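Local coordinates for protein Esterase/lipase (Uncultured bacterium, PDB 3K6K) that probably hydrolyses carboxylic ester bonds as an esterase or lipase of the hormone-sensitive-lipase-like group, built on the alpha/beta hydrolase fold, at residues A[113-118]-A[139-144]; A[128-133]-A[160-165]; A[107-112]-A[295-300]; A[120-125]-A[217-222]; A[143-146]-A[150-153]. All coordinates share one frame; numbering follows the deposited sequence.

Contact 1: A[113-118]-A[139-144]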
# COMPACT_ATOMS: atom_id res chain seq x y z
N THR A 113 -15.91 -9.35 -18.93
CA THR A 113 -15.81 -8.81 -20.23
C THR A 113 -14.98 -7.56 -20.08
O THR A 113 -15.35 -6.63 -19.38
CB THR A 113 -17.20 -8.52 -20.83
OG1 THR A 113 -17.97 -9.74 -20.82
CG2 THR A 113 -17.09 -7.97 -22.23
N LEU A 114 -13.86 -7.50 -20.78
CA LEU A 114 -13.00 -6.37 -20.66
C LEU A 114 -13.10 -5.58 -21.97
O LEU A 114 -13.16 -6.17 -23.04
CB LEU A 114 -11.58 -6.85 -20.36
CG LEU A 114 -10.48 -5.81 -20.26
CD1 LEU A 114 -9.37 -6.29 -19.28
CD2 LEU A 114 -9.89 -5.59 -21.66
N TRP A 115 -13.10 -4.27 -21.89
CA TRP A 115 -13.28 -3.40 -23.04
C TRP A 115 -12.04 -2.56 -22.99
O TRP A 115 -11.95 -1.69 -22.14
CB TRP A 115 -14.45 -2.44 -22.80
CG TRP A 115 -15.77 -3.13 -22.60
CD1 TRP A 115 -16.18 -3.81 -21.50
CD2 TRP A 115 -16.86 -3.20 -23.54
NE1 TRP A 115 -17.44 -4.31 -21.68
CE2 TRP A 115 -17.89 -3.95 -22.93
CE3 TRP A 115 -17.06 -2.71 -24.86
CZ2 TRP A 115 -19.12 -4.25 -23.59
CZ3 TRP A 115 -18.27 -2.98 -25.52
CH2 TRP A 115 -19.30 -3.74 -24.87
N SER A 116 -11.09 -2.83 -23.89
CA SER A 116 -9.85 -2.08 -23.90
C SER A 116 -9.96 -0.89 -24.83
O SER A 116 -10.07 -1.02 -26.08
CB SER A 116 -8.65 -3.01 -24.22
OG SER A 116 -7.42 -2.27 -24.22
N LEU A 117 -9.96 0.28 -24.23
CA LEU A 117 -10.34 1.46 -24.98
C LEU A 117 -9.23 1.92 -25.87
O LEU A 117 -8.12 1.97 -25.42
CB LEU A 117 -10.72 2.57 -24.03
CG LEU A 117 -11.38 3.73 -24.74
CD1 LEU A 117 -12.86 3.37 -24.93
CD2 LEU A 117 -11.19 5.06 -23.98
N ASP A 118 -9.53 2.26 -27.13
CA ASP A 118 -8.56 3.01 -27.99
C ASP A 118 -8.75 4.52 -27.84
O ASP A 118 -9.04 5.23 -28.81
CB ASP A 118 -8.67 2.58 -29.48
CG ASP A 118 -7.35 2.70 -30.26
OD1 ASP A 118 -6.48 3.57 -30.01
OD2 ASP A 118 -7.17 1.87 -31.15
N ARG A 139 -19.68 6.33 -19.57
CA ARG A 139 -21.10 6.69 -19.71
C ARG A 139 -21.80 5.61 -20.55
O ARG A 139 -22.81 4.99 -20.12
CB ARG A 139 -21.22 8.07 -20.34
CG ARG A 139 -22.59 8.76 -20.27
CD ARG A 139 -22.44 10.24 -20.78
NE ARG A 139 -23.17 11.21 -19.96
CZ ARG A 139 -22.64 12.27 -19.30
NH1 ARG A 139 -21.33 12.57 -19.33
NH2 ARG A 139 -23.46 13.06 -18.61
N ALA A 140 -21.20 5.31 -21.69
CA ALA A 140 -21.77 4.30 -22.57
C ALA A 140 -21.76 2.95 -21.94
O ALA A 140 -22.65 2.14 -22.18
CB ALA A 140 -21.03 4.30 -23.89
N LEU A 141 -20.74 2.67 -21.14
CA LEU A 141 -20.65 1.35 -20.52
C LEU A 141 -21.69 1.18 -19.36
O LEU A 141 -22.19 0.08 -19.08
CB LEU A 141 -19.17 1.11 -20.11
CG LEU A 141 -18.65 -0.08 -19.29
CD1 LEU A 141 -18.90 -1.46 -19.93
CD2 LEU A 141 -17.15 0.18 -19.05
N LEU A 142 -22.00 2.29 -18.68
CA LEU A 142 -23.06 2.28 -17.65
C LEU A 142 -24.38 1.69 -18.17
O LEU A 142 -24.96 0.80 -17.53
CB LEU A 142 -23.26 3.68 -17.06
CG LEU A 142 -22.18 4.12 -16.07
CD1 LEU A 142 -22.21 5.61 -15.82
CD2 LEU A 142 -22.36 3.40 -14.78
N LYS A 143 -24.82 2.15 -19.35
CA LYS A 143 -26.00 1.55 -20.10
C LYS A 143 -25.84 0.08 -20.51
O LYS A 143 -26.80 -0.67 -20.34
CB LYS A 143 -26.43 2.36 -21.35
CG LYS A 143 -26.23 3.89 -21.25
CD LYS A 143 -27.04 4.65 -22.29
CE LYS A 143 -26.95 6.18 -22.05
NZ LYS A 143 -27.90 6.96 -22.91
N THR A 144 -24.68 -0.32 -21.07
CA THR A 144 -24.45 -1.72 -21.48
C THR A 144 -24.41 -2.65 -20.26
O THR A 144 -25.02 -3.72 -20.28
CB THR A 144 -23.16 -1.95 -22.31
OG1 THR A 144 -23.23 -1.23 -23.55
CG2 THR A 144 -22.97 -3.45 -22.64

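Contact 2: A[128-133]-A[160-165]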
# COMPACT_ATOMS: atom_id res chain seq x y z
N PRO A 128 -7.47 17.90 -23.30
CA PRO A 128 -8.18 16.80 -22.58
C PRO A 128 -8.74 15.61 -23.38
O PRO A 128 -9.66 14.91 -22.87
CB PRO A 128 -9.40 17.51 -22.00
CG PRO A 128 -9.74 18.56 -23.11
CD PRO A 128 -8.35 19.06 -23.53
N ALA A 129 -8.23 15.38 -24.58
CA ALA A 129 -8.91 14.45 -25.47
C ALA A 129 -9.15 13.05 -24.86
O ALA A 129 -10.30 12.56 -24.81
CB ALA A 129 -8.19 14.35 -26.82
N ALA A 130 -8.07 12.41 -24.40
CA ALA A 130 -8.13 11.04 -23.83
C ALA A 130 -9.07 10.95 -22.62
O ALA A 130 -9.83 9.96 -22.48
CB ALA A 130 -6.69 10.56 -23.44
N VAL A 131 -9.03 11.97 -21.76
CA VAL A 131 -10.02 12.03 -20.72
C VAL A 131 -11.46 12.02 -21.24
O VAL A 131 -12.28 11.19 -20.76
CB VAL A 131 -9.83 13.21 -19.82
CG1 VAL A 131 -10.87 13.18 -18.77
CG2 VAL A 131 -8.48 13.17 -19.19
N ASP A 132 -11.80 12.88 -22.22
CA ASP A 132 -13.23 12.94 -22.58
C ASP A 132 -13.69 11.62 -23.18
O ASP A 132 -14.82 11.20 -22.96
CB ASP A 132 -13.58 14.06 -23.53
CG ASP A 132 -13.16 15.42 -23.02
OD1 ASP A 132 -12.81 16.22 -23.91
OD2 ASP A 132 -13.17 15.67 -21.78
N ASP A 133 -12.77 10.97 -23.89
CA ASP A 133 -12.98 9.68 -24.48
C ASP A 133 -13.29 8.60 -23.39
O ASP A 133 -14.30 7.81 -23.48
CB ASP A 133 -11.67 9.34 -25.22
CG ASP A 133 -11.58 9.94 -26.66
OD1 ASP A 133 -12.51 10.68 -27.09
OD2 ASP A 133 -10.57 9.63 -27.37
N GLY A 160 -3.29 4.16 -16.04
CA GLY A 160 -3.53 4.38 -14.60
C GLY A 160 -3.89 5.83 -14.22
O GLY A 160 -4.81 6.06 -13.44
N GLY A 161 -3.15 6.80 -14.75
CA GLY A 161 -3.55 8.20 -14.66
C GLY A 161 -5.01 8.47 -15.03
O GLY A 161 -5.77 9.03 -14.24
N LEU A 162 -5.39 8.02 -16.22
CA LEU A 162 -6.73 8.19 -16.73
C LEU A 162 -7.79 7.44 -15.98
O LEU A 162 -8.94 7.90 -15.93
CB LEU A 162 -6.78 7.83 -18.23
CG LEU A 162 -5.85 8.61 -19.17
CD1 LEU A 162 -5.66 7.82 -20.44
CD2 LEU A 162 -6.39 10.08 -19.48
N THR A 163 -7.46 6.26 -15.42
CA THR A 163 -8.44 5.61 -14.58
C THR A 163 -8.84 6.44 -13.35
O THR A 163 -9.99 6.41 -12.97
CB THR A 163 -8.16 4.13 -14.24
OG1 THR A 163 -8.28 3.90 -12.80
CG2 THR A 163 -6.90 3.64 -14.79
N THR A 164 -7.93 7.21 -12.77
CA THR A 164 -8.31 8.20 -11.77
C THR A 164 -8.99 9.44 -12.36
O THR A 164 -10.22 9.60 -12.16
CB THR A 164 -7.20 8.52 -10.85
OG1 THR A 164 -6.94 7.32 -10.14
CG2 THR A 164 -7.61 9.60 -9.83
N ALA A 165 -8.22 10.27 -13.08
CA ALA A 165 -8.79 11.37 -13.91
C ALA A 165 -10.19 11.17 -14.54
O ALA A 165 -11.10 11.90 -14.25
CB ALA A 165 -7.79 11.75 -14.97

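Contact 3: A[107-112]-A[295-300]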
# COMPACT_ATOMS: atom_id res chain seq x y z
N ALA A 107 -9.04 -10.48 -18.44
CA ALA A 107 -10.38 -11.00 -18.81
C ALA A 107 -10.61 -12.50 -18.40
O ALA A 107 -11.58 -12.81 -17.74
CB ALA A 107 -10.63 -10.79 -20.32
N LYS A 108 -9.71 -13.39 -18.78
CA LYS A 108 -9.83 -14.78 -18.47
C LYS A 108 -9.89 -15.09 -16.94
O LYS A 108 -10.83 -15.74 -16.47
CB LYS A 108 -8.69 -15.56 -19.11
CG LYS A 108 -8.75 -17.05 -18.88
CD LYS A 108 -7.76 -17.74 -19.81
CE LYS A 108 -7.81 -19.26 -19.71
NZ LYS A 108 -8.85 -19.89 -20.64
N GLN A 109 -8.88 -14.61 -16.20
CA GLN A 109 -8.78 -14.83 -14.74
C GLN A 109 -9.83 -14.06 -13.90
O GLN A 109 -10.01 -14.32 -12.70
CB GLN A 109 -7.39 -14.47 -14.27
CG GLN A 109 -6.33 -14.82 -15.25
CD GLN A 109 -5.07 -15.29 -14.62
OE1 GLN A 109 -3.98 -14.98 -15.10
NE2 GLN A 109 -5.20 -16.08 -13.56
N SER A 110 -10.53 -13.13 -14.50
CA SER A 110 -11.55 -12.46 -13.73
C SER A 110 -12.97 -12.80 -14.17
O SER A 110 -13.92 -12.23 -13.62
CB SER A 110 -11.34 -10.96 -13.81
OG SER A 110 -11.40 -10.64 -15.19
N SER A 111 -13.12 -13.70 -15.15
CA SER A 111 -14.45 -14.06 -15.75
C SER A 111 -15.27 -12.82 -16.15
O SER A 111 -16.50 -12.77 -15.99
CB SER A 111 -15.28 -14.97 -14.81
OG SER A 111 -15.00 -16.36 -15.01
N ALA A 112 -14.58 -11.82 -16.66
CA ALA A 112 -15.18 -10.57 -17.01
C ALA A 112 -15.12 -10.33 -18.52
O ALA A 112 -14.35 -10.97 -19.29
CB ALA A 112 -14.44 -9.43 -16.29
N ILE A 295 1.56 -13.76 -10.69
CA ILE A 295 1.03 -13.63 -9.33
C ILE A 295 0.26 -12.31 -9.17
O ILE A 295 -0.79 -12.26 -8.54
CB ILE A 295 2.15 -13.72 -8.25
CG1 ILE A 295 3.07 -14.91 -8.46
CG2 ILE A 295 1.58 -13.85 -6.80
CD1 ILE A 295 4.35 -14.90 -7.43
N SER A 296 0.81 -11.21 -9.70
CA SER A 296 0.13 -9.93 -9.54
C SER A 296 -1.27 -9.94 -10.26
O SER A 296 -2.28 -9.47 -9.73
CB SER A 296 0.99 -8.83 -10.10
OG SER A 296 0.17 -7.72 -10.32
N ILE A 297 -1.28 -10.45 -11.48
CA ILE A 297 -2.49 -10.68 -12.21
C ILE A 297 -3.49 -11.53 -11.40
O ILE A 297 -4.69 -11.22 -11.34
CB ILE A 297 -2.12 -11.18 -13.63
CG1 ILE A 297 -1.59 -9.94 -14.46
CG2 ILE A 297 -3.30 -11.72 -14.35
CD1 ILE A 297 -0.78 -10.31 -15.70
N LYS A 298 -3.00 -12.56 -10.74
CA LYS A 298 -3.85 -13.45 -10.01
C LYS A 298 -4.51 -12.66 -8.90
O LYS A 298 -5.74 -12.72 -8.76
CB LYS A 298 -3.03 -14.62 -9.45
CG LYS A 298 -3.86 -15.90 -9.11
CD LYS A 298 -4.03 -16.88 -10.36
CE LYS A 298 -2.90 -17.94 -10.53
NZ LYS A 298 -1.65 -17.44 -11.22
N GLU A 299 -3.72 -11.90 -8.14
CA GLU A 299 -4.23 -11.11 -7.04
C GLU A 299 -5.21 -10.00 -7.46
O GLU A 299 -6.23 -9.79 -6.78
CB GLU A 299 -3.10 -10.52 -6.21
CG GLU A 299 -2.30 -11.56 -5.53
CD GLU A 299 -1.15 -11.02 -4.71
OE1 GLU A 299 -0.45 -11.88 -4.14
OE2 GLU A 299 -0.96 -9.77 -4.61
N ILE A 300 -4.87 -9.31 -8.57
CA ILE A 300 -5.70 -8.25 -9.11
C ILE A 300 -7.06 -8.79 -9.44
O ILE A 300 -8.08 -8.13 -9.18
CB ILE A 300 -5.12 -7.64 -10.40
CG1 ILE A 300 -3.93 -6.69 -10.12
CG2 ILE A 300 -6.21 -6.84 -11.14
CD1 ILE A 300 -3.01 -6.60 -11.30

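Contact 4: A[120-125]-A[217-222]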
# COMPACT_ATOMS: atom_id res chain seq x y z
N ARG A 120 -7.95 8.46 -27.53
CA ARG A 120 -7.13 9.28 -28.40
C ARG A 120 -5.81 9.64 -27.79
O ARG A 120 -5.74 10.10 -26.64
CB ARG A 120 -7.86 10.58 -28.80
CG ARG A 120 -8.54 10.51 -30.16
CD ARG A 120 -9.77 11.37 -30.33
NE ARG A 120 -9.92 12.44 -29.35
CZ ARG A 120 -11.09 12.74 -28.80
NH1 ARG A 120 -12.14 12.02 -29.13
NH2 ARG A 120 -11.22 13.72 -27.91
N LEU A 121 -4.78 9.54 -28.62
CA LEU A 121 -3.40 9.88 -28.26
C LEU A 121 -2.94 11.26 -28.61
O LEU A 121 -3.52 11.90 -29.45
CB LEU A 121 -2.45 8.92 -28.96
CG LEU A 121 -2.41 7.54 -28.34
CD1 LEU A 121 -1.34 6.78 -29.11
CD2 LEU A 121 -2.08 7.67 -26.79
N ALA A 122 -1.85 11.70 -27.99
CA ALA A 122 -1.19 12.95 -28.30
C ALA A 122 0.13 12.63 -29.03
O ALA A 122 0.62 11.50 -28.93
CB ALA A 122 -0.93 13.70 -27.03
N PRO A 123 0.74 13.60 -29.76
CA PRO A 123 0.34 14.98 -29.90
C PRO A 123 -0.79 15.24 -30.91
O PRO A 123 -1.27 16.37 -31.00
CB PRO A 123 1.64 15.65 -30.35
CG PRO A 123 2.22 14.66 -31.26
CD PRO A 123 1.90 13.30 -30.62
N GLU A 124 -1.27 14.23 -31.64
CA GLU A 124 -2.38 14.56 -32.52
C GLU A 124 -3.41 15.27 -31.66
O GLU A 124 -3.59 16.48 -31.79
CB GLU A 124 -2.95 13.40 -33.35
CG GLU A 124 -2.79 12.00 -32.78
CD GLU A 124 -1.41 11.42 -33.04
OE1 GLU A 124 -0.44 11.83 -32.35
OE2 GLU A 124 -1.31 10.55 -33.92
N ASN A 125 -3.95 14.56 -30.67
CA ASN A 125 -4.94 15.08 -29.79
C ASN A 125 -4.42 15.20 -28.35
O ASN A 125 -4.35 14.19 -27.65
CB ASN A 125 -6.15 14.17 -29.85
CG ASN A 125 -6.52 13.75 -31.29
OD1 ASN A 125 -5.96 12.79 -31.84
ND2 ASN A 125 -7.48 14.45 -31.87
N GLU A 217 5.16 16.40 -22.41
CA GLU A 217 4.82 17.73 -22.87
C GLU A 217 3.80 17.65 -24.01
O GLU A 217 2.87 18.43 -24.05
CB GLU A 217 6.06 18.52 -23.29
CG GLU A 217 5.78 20.01 -23.60
CD GLU A 217 5.24 20.80 -22.39
OE1 GLU A 217 4.07 21.26 -22.46
OE2 GLU A 217 5.98 20.96 -21.38
N LEU A 218 3.95 16.66 -24.88
CA LEU A 218 3.00 16.49 -25.99
C LEU A 218 1.54 16.37 -25.52
O LEU A 218 0.61 16.80 -26.22
CB LEU A 218 3.40 15.31 -26.91
CG LEU A 218 4.85 15.37 -27.43
CD1 LEU A 218 5.34 14.02 -28.02
CD2 LEU A 218 5.10 16.55 -28.41
N TYR A 219 1.35 15.80 -24.34
CA TYR A 219 0.03 15.67 -23.79
C TYR A 219 -0.44 16.96 -23.14
O TYR A 219 -1.57 17.40 -23.37
CB TYR A 219 0.02 14.56 -22.76
CG TYR A 219 -1.34 14.24 -22.19
CD1 TYR A 219 -1.58 14.31 -20.81
CD2 TYR A 219 -2.39 13.85 -23.04
CE1 TYR A 219 -2.83 14.00 -20.28
CE2 TYR A 219 -3.65 13.56 -22.53
CZ TYR A 219 -3.85 13.61 -21.14
OH TYR A 219 -5.09 13.30 -20.65
N VAL A 220 0.43 17.56 -22.34
CA VAL A 220 0.14 18.75 -21.55
C VAL A 220 -0.02 19.96 -22.46
O VAL A 220 -1.13 20.51 -22.62
CB VAL A 220 1.29 19.03 -20.58
CG1 VAL A 220 1.04 20.29 -19.88
CG2 VAL A 220 1.43 17.92 -19.55
N GLY A 221 1.12 20.36 -23.03
CA GLY A 221 1.28 21.39 -24.06
C GLY A 221 0.64 22.77 -23.97
O GLY A 221 -0.23 23.11 -24.76
N GLY A 222 1.05 23.55 -23.00
CA GLY A 222 0.40 24.84 -22.82
C GLY A 222 -0.38 24.73 -21.52
O GLY A 222 -0.28 25.63 -20.69

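Contact 5: A[143-146]-A[150-153]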
# COMPACT_ATOMS: atom_id res chain seq x y z
N LYS A 143 -24.82 2.15 -19.35
CA LYS A 143 -26.00 1.55 -20.10
C LYS A 143 -25.84 0.08 -20.51
O LYS A 143 -26.80 -0.67 -20.34
CB LYS A 143 -26.43 2.36 -21.35
CG LYS A 143 -26.23 3.89 -21.25
CD LYS A 143 -27.04 4.65 -22.29
CE LYS A 143 -26.95 6.18 -22.05
NZ LYS A 143 -27.90 6.96 -22.91
N THR A 144 -24.68 -0.32 -21.07
CA THR A 144 -24.45 -1.72 -21.48
C THR A 144 -24.41 -2.65 -20.26
O THR A 144 -25.02 -3.72 -20.28
CB THR A 144 -23.16 -1.95 -22.31
OG1 THR A 144 -23.23 -1.23 -23.55
CG2 THR A 144 -22.97 -3.45 -22.64
N ALA A 145 -23.70 -2.23 -19.20
CA ALA A 145 -23.60 -3.01 -17.98
C ALA A 145 -24.86 -2.94 -17.08
O ALA A 145 -25.08 -3.78 -16.19
CB ALA A 145 -22.36 -2.63 -17.21
N GLY A 146 -25.65 -1.90 -17.30
CA GLY A 146 -26.90 -1.78 -16.58
C GLY A 146 -26.76 -1.22 -15.18
O GLY A 146 -27.77 -0.79 -14.61
N ARG A 150 -21.02 -3.16 -11.43
CA ARG A 150 -20.42 -4.29 -12.06
C ARG A 150 -19.28 -3.87 -12.98
O ARG A 150 -18.82 -4.65 -13.77
CB ARG A 150 -21.49 -5.22 -12.68
CG ARG A 150 -21.84 -6.41 -11.70
CD ARG A 150 -23.16 -7.14 -12.01
NE ARG A 150 -24.07 -6.26 -12.76
CZ ARG A 150 -25.38 -6.46 -12.91
NH1 ARG A 150 -25.97 -7.52 -12.33
NH2 ARG A 150 -26.10 -5.57 -13.62
N ILE A 151 -18.79 -2.67 -12.77
CA ILE A 151 -17.71 -2.13 -13.55
C ILE A 151 -16.53 -1.85 -12.66
O ILE A 151 -16.70 -1.24 -11.58
CB ILE A 151 -18.13 -0.86 -14.26
CG1 ILE A 151 -19.34 -1.17 -15.16
CG2 ILE A 151 -17.01 -0.33 -15.11
CD1 ILE A 151 -19.96 0.10 -15.69
N ILE A 152 -15.35 -2.32 -13.10
CA ILE A 152 -14.05 -1.88 -12.61
C ILE A 152 -13.31 -1.04 -13.66
O ILE A 152 -13.40 -1.29 -14.87
CB ILE A 152 -13.18 -3.09 -12.27
CG1 ILE A 152 -13.83 -3.95 -11.15
CG2 ILE A 152 -11.79 -2.61 -11.91
CD1 ILE A 152 -13.70 -3.32 -9.69
N ILE A 153 -12.54 -0.06 -13.21
CA ILE A 153 -11.76 0.72 -14.15
C ILE A 153 -10.30 0.43 -13.86
O ILE A 153 -9.86 0.59 -12.71
CB ILE A 153 -11.98 2.19 -13.99
CG1 ILE A 153 -13.44 2.49 -13.70
CG2 ILE A 153 -11.48 2.93 -15.19
CD1 ILE A 153 -14.37 2.40 -14.88

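Contact 1: A[113-118]-A[139-144]
Leu141 lays its CD1 methyl over one face of the Trp115 indole, displaced toward the rim. The methyl carbon stands 3.9 Å from the centroid of the five-membered ring of Trp115, 23° off the ring normal, which makes a CH-pi contact; its closest ring atom is Trp115 NE1, 3.6 Å from Leu141 CD1. Three residues on, nearly one helical turn, the CG2 methyl of Thr144 meets the six-membered ring at an oblique angle, 4.0 Å from Trp115 CZ2. Leu141 extends its CG anti to the backbone N (chi1 173°), which carries the branch toward the strand. A broad aromatic suits a strand residue that must bridge to a helix whose nearest CA, that of Leu141, is 9.1 Å from the CA of Trp115, and the indole N-H is not wasted: NE1 is hydrogen-bonded to His82 ND1. His82 also sets its ring against the indole, while Cys70 and Arg72 touch it from strand 68-74. With a serine in place of Trp115, a gap would probably open beneath Leu141 CD1 and His82 ND1 would be left without its donor. Strand 113-117 is thus covered by helix 129-145, the helix-over-sheet layering of the alpha/beta hydrolase fold.

Contact 2: A[128-133]-A[160-165]
Leu162 reaches from helix 158-172 to helix 129-145 and fits its forked end against Val131 and Ala130, the three residues that bury the most surface here. The CD2 methyl of Leu162 does most of the work. It lies 3.7 Å from Val131 CG2 and 4.0 Å from Ala130 CB, so one methyl rests on two successive residues of the facing helix. The other branch adds a looser touch, with Leu162 CD1 4.2 Å from Ala130 CB.

Each residue type answers to its place. Ala130 points its CB toward the other helix, and its small size lets Leu162 come close to the backbone: CD2 of Leu162 is also 4.0 Å from Val131 N. Val131 directs its CB to the side of the contact, and its branching at that carbon offers a methyl to the leucine nonetheless. With CG1 anti to the backbone N (chi1 -179°), CG2 is set beside that N and turned to Leu162. The leucine, longer and forked, spans the distance between helices whose CA atoms at Val131 and Leu162 are 6.4 Å apart. All three side chains are buried, and the two segments meet wholly through apolar van der Waals packing.

Tyr219 of helix 209-220 packs on both Val131 and Leu162, making a third wall. Tyr91 and Tyr119, from loops, and Phe86 of strand 82-86 also touch Leu162, so the leucine sits between two helices and the sheet. Helix 158-172 follows strand 151-156 through a turn carrying Ser157, consistent with the nucleophile elbow of this fold, and Leu162 lies near that turn without touching it.

Contact 3: A[107-112]-A[295-300]
The Gln109 side chain crosses those of Ile297 and Lys298, two successive residues of helix 291-305, at about a right angle, its terminal amide touching both. Its oxygen lies against a methyl, with Gln109 OE1 3.4 Å from Ile297 CG2, while its nitrogen lies beside a methylene, with Gln109 NE2 3.5 Å from Lys298 CD.

Bending at chi2 (-144°) turns the end of the glutamine chain as it arrives from helix 96-110. Ile297 sends its longer branch off from the contact and offers the short one: CG2 stands anti to the backbone N, and it is this methyl that receives the amide. Ile297 is buried and also packs on Leu102 and Gln105 of helix 96-110. Lys298 starts out away from Gln109, but its bend at chi2 brings CD against the amide nitrogen.

The contact joins two helices of the alpha/beta hydrolase fold, Ile300 of the second resting on Leu244 and His246 of strand 243-248. A glutamine suits this partly exposed border, because its aliphatic stem and amide can cover a buried isoleucine while its polar end remains compatible with solvent. Lysine does likewise, lending methylenes to the packing while its ammonium group takes no part. Between these segments the amide meets carbon rather than a polar mate, and the helices are joined by van der Waals contact, without a directional bond to fix their register.

Contact 4: A[120-125]-A[217-222]
Backbone torsions of Ala122 (phi -109°, psi 161°) and the cis peptide bond before Pro123 fold the loop so that Ala122 CB and the Pro123 ring both meet the last turn of helix 209-220. On the helix, Leu218 holds its CG anti to the carbonyl carbon (chi1 -52°), which places CD2 4.1 Å from Pro123 CB. The proline also meets the base of that side chain, Pro123 CB lying 3.9 Å from Leu218 CB. Ala122 points toward the helix backbone: its CB is 3.6 Å from Leu218 O and 3.9 Å from Tyr219 CA. The same methyl approaches the edge of the Tyr219 ring, near the ring plane, 4.3 Å from CD2 of Tyr219. A methyl is about as much as this close approach admits, while proline stiffens the loop and offers a compact apolar face to an exposed leucine.

Backbone hydrogen bonds between Ala122 and Tyr91 and between Tyr219 and Phe127 hold the two partners in the wider fold, and the Tyr219 ring stacks on Tyr91. Pro123 rests in addition on Leu38 and Arg42 of helix 38-49. The loop between strand 113-117 and helix 129-145 is thereby lodged between helix 38-49 and the end of helix 209-220.

Contact 5: A[143-146]-A[150-153]
Arg150, at the entry to strand 151-156, reaches back to the closing turn of helix 129-145 and donates from NH2 to the carbonyl oxygen of Ala145. The bond is long, 3.3 Å from Arg150 NH2 to Ala145 O, and bent, with 142° at the hydrogen. The N-H comes in nearly end-on to the carbonyl, at a C=O...N angle of 169°, while the oxygen lies at the edge of the guanidinium, 24° out of its plane. A bend at chi3 curls the arginine chain so that NH2 can reach this oxygen. Arginine suits the spot because it can offer an N-H to a carbonyl at the end of a helix, although its NE is buried here with no partner. A methionine in its place would probably leave Ala145 O without this donor.

Ile151, the first strand residue, adds the apolar half of the contact. Its CG1 and its CD1 each lie 3.9 Å from Ala145 CB, so the longer branch runs along the alanine methyl. That small side chain lets the helix end settle close to the strand, and Gly146, with its positive phi, then turns the chain out of the helix.

Further along, Ile152 packs on Trp303 and Ile304 of helix 291-305, whereas Ile153 reaches Tyr138 of helix 129-145. Strand 151-156 is therefore covered by different helices on its two faces, and Arg150 and Ile152 hydrogen-bond through their backbones to His82 of strand 82-86.

How the contacts relate
Following the chain from the N terminus, the first segment in any contact lies at the end of helix 96-110, and contact 3 closes the longest loop by joining it to helix 291-305; the other four contacts all nest inside. Contact 1 next ties strand 113-117 to helix 129-145. Contact 4 starts in the loop between these two and closes at helix 209-220, so it crosses contact 1 and encloses contacts 2 and 5. Contact 2, from helix 129-145 to helix 158-172, also crosses contact 1 and encloses the short helix-to-strand turn closed by contact 5, which shares Lys143 and Thr144 with contact 1. A salt bridge from Asp133 to Arg120 links contacts 2 and 4.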